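Local coordinates for Ras-related protein Rab-7L1 (Homo sapiens, PDB 6HH2), which binds GDP and GTP as a Rab-family switch in vesicle trafficking and recruits the kinase LRRK2 to the Golgi complex, stimulating its activity, at residues 12-17 with 78-83. The protein carries 4 engineered substitutions. Numbering follows the deposited sequence.
Sequences KVLVVG and RLYYRD
Lys12 reaches from the strand to the C-terminal end of the short helix 78-81, where its ammonium nitrogen is gripped by main-chain carbonyls. The Lys12 chain is fully extended (chi1 167°), which carries NZ across to hydrogen-bond Tyr80 O from above its carbonyl plane and Arg82 O within its plane, both at 2.8 Å. A weak bond from NZ runs to Leu79 O, so the amine gathers carbonyls of the last helical turn and of Arg82 just beyond it, probably favouring its positive charge; Trp65 adds a cation-pi contact. Strand 8-17 is central in the sheet of this Ras-like G domain and leads into the P-loop, while helix 78-81 belongs to the switch II region. The tight packing centres on Tyr80: Leu14 CD2 sits over one face of its ring, 4.2 Å from the centroid, in a CH-pi contact, and Val16 CG1 approaches CE2 obliquely at 3.7 Å. The Tyr80 hydroxyl hydrogen-bonds Trp65 O on the adjoining strand. Leu14 CD1 meets Tyr81 CB more loosely, at 4.0 Å. The solvent side, by the exposed Asp83, is more open: there a water accepts from Lys12 N (3.0 Å) and donates to Asp83 O (2.8 Å).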
# COMPACT_ATOMS: atom_id res chain seq x y z
N LYS A 12 -9.43 1.45 -4.76
CA LYS A 12 -9.27 0.89 -3.42
C LYS A 12 -7.87 0.31 -3.32
O LYS A 12 -7.47 -0.54 -4.14
CB LYS A 12 -10.35 -0.19 -3.21
CG LYS A 12 -10.12 -1.10 -1.98
CD LYS A 12 -11.35 -1.95 -1.69
CE LYS A 12 -10.98 -2.84 -0.47
NZ LYS A 12 -12.16 -3.70 -0.09
N VAL A 13 -7.08 0.82 -2.38
CA VAL A 13 -5.67 0.44 -2.23
C VAL A 13 -5.53 -0.25 -0.88
O VAL A 13 -5.89 0.31 0.16
CB VAL A 13 -4.78 1.70 -2.28
CG1 VAL A 13 -3.33 1.30 -2.04
CG2 VAL A 13 -4.98 2.40 -3.65
N LEU A 14 -4.99 -1.47 -0.90
CA LEU A 14 -4.76 -2.22 0.35
C LEU A 14 -3.38 -1.88 0.90
O LEU A 14 -2.40 -1.93 0.15
CB LEU A 14 -4.81 -3.72 0.05
CG LEU A 14 -6.04 -4.15 -0.71
CD1 LEU A 14 -6.01 -5.67 -0.94
CD2 LEU A 14 -7.32 -3.73 0.07
N VAL A 15 -3.30 -1.48 2.15
CA VAL A 15 -2.05 -1.25 2.84
C VAL A 15 -1.86 -2.38 3.83
O VAL A 15 -2.59 -2.51 4.84
CB VAL A 15 -2.02 0.09 3.56
CG1 VAL A 15 -0.67 0.28 4.24
CG2 VAL A 15 -2.34 1.22 2.54
N VAL A 16 -0.98 -3.32 3.51
CA VAL A 16 -0.81 -4.57 4.23
C VAL A 16 0.64 -4.71 4.64
O VAL A 16 1.53 -4.04 4.13
CB VAL A 16 -1.29 -5.83 3.49
CG1 VAL A 16 -2.78 -5.76 3.16
CG2 VAL A 16 -0.45 -6.10 2.21
N GLY A 17 0.89 -5.65 5.53
CA GLY A 17 2.20 -5.85 6.11
C GLY A 17 2.06 -6.20 7.57
O GLY A 17 0.99 -6.07 8.17
N ARG A 78 -12.10 -11.43 3.03
CA ARG A 78 -12.82 -11.02 1.81
C ARG A 78 -13.35 -9.60 1.87
O ARG A 78 -13.21 -8.85 0.89
CB ARG A 78 -13.92 -12.00 1.46
CG ARG A 78 -14.66 -11.64 0.17
CD ARG A 78 -15.63 -12.74 -0.19
NE ARG A 78 -14.96 -14.03 -0.34
CZ ARG A 78 -15.00 -15.01 0.57
NH1 ARG A 78 -15.72 -14.85 1.70
NH2 ARG A 78 -14.35 -16.16 0.35
N LEU A 79 -14.00 -9.17 2.96
CA LEU A 79 -14.48 -7.78 2.99
C LEU A 79 -13.31 -6.80 2.84
O LEU A 79 -13.43 -5.74 2.20
CB LEU A 79 -15.25 -7.51 4.28
CG LEU A 79 -16.59 -8.20 4.37
CD1 LEU A 79 -17.29 -7.81 5.70
CD2 LEU A 79 -17.46 -7.82 3.16
N TYR A 80 -12.15 -7.13 3.42
CA TYR A 80 -10.98 -6.28 3.28
C TYR A 80 -10.47 -6.23 1.84
O TYR A 80 -10.24 -5.14 1.29
CB TYR A 80 -9.90 -6.80 4.25
CG TYR A 80 -8.65 -5.98 4.11
CD1 TYR A 80 -8.52 -4.73 4.73
CD2 TYR A 80 -7.58 -6.45 3.33
CE1 TYR A 80 -7.37 -3.97 4.58
CE2 TYR A 80 -6.44 -5.70 3.15
CZ TYR A 80 -6.33 -4.47 3.80
OH TYR A 80 -5.18 -3.76 3.60
N TYR A 81 -10.20 -7.41 1.22
CA TYR A 81 -9.48 -7.34 -0.06
C TYR A 81 -10.38 -7.10 -1.27
O TYR A 81 -9.87 -6.67 -2.31
CB TYR A 81 -8.59 -8.60 -0.30
CG TYR A 81 -9.32 -9.93 -0.46
CD1 TYR A 81 -10.12 -10.21 -1.58
CD2 TYR A 81 -9.26 -10.92 0.54
CE1 TYR A 81 -10.81 -11.41 -1.71
CE2 TYR A 81 -9.89 -12.12 0.38
CZ TYR A 81 -10.72 -12.39 -0.71
OH TYR A 81 -11.40 -13.57 -0.85
N ARG A 82 -11.69 -7.31 -1.18
CA ARG A 82 -12.52 -7.38 -2.38
C ARG A 82 -12.46 -6.06 -3.14
O ARG A 82 -12.43 -4.98 -2.56
CB ARG A 82 -13.96 -7.76 -2.04
CG ARG A 82 -14.70 -6.77 -1.15
CD ARG A 82 -16.15 -7.30 -0.89
NE ARG A 82 -16.94 -6.28 -0.21
CZ ARG A 82 -18.24 -6.40 0.05
NH1 ARG A 82 -18.89 -7.48 -0.34
NH2 ARG A 82 -18.86 -5.41 0.69
N ASP A 83 -12.36 -6.20 -4.47
CA ASP A 83 -12.45 -5.07 -5.41
C ASP A 83 -11.27 -4.10 -5.34
O ASP A 83 -11.36 -2.97 -5.84
CB ASP A 83 -13.78 -4.32 -5.25
CG ASP A 83 -14.98 -5.23 -5.40
OD1 ASP A 83 -15.04 -5.94 -6.42
OD2 ASP A 83 -15.84 -5.28 -4.47
O HOH W 1 -10.57 -0.44 -6.73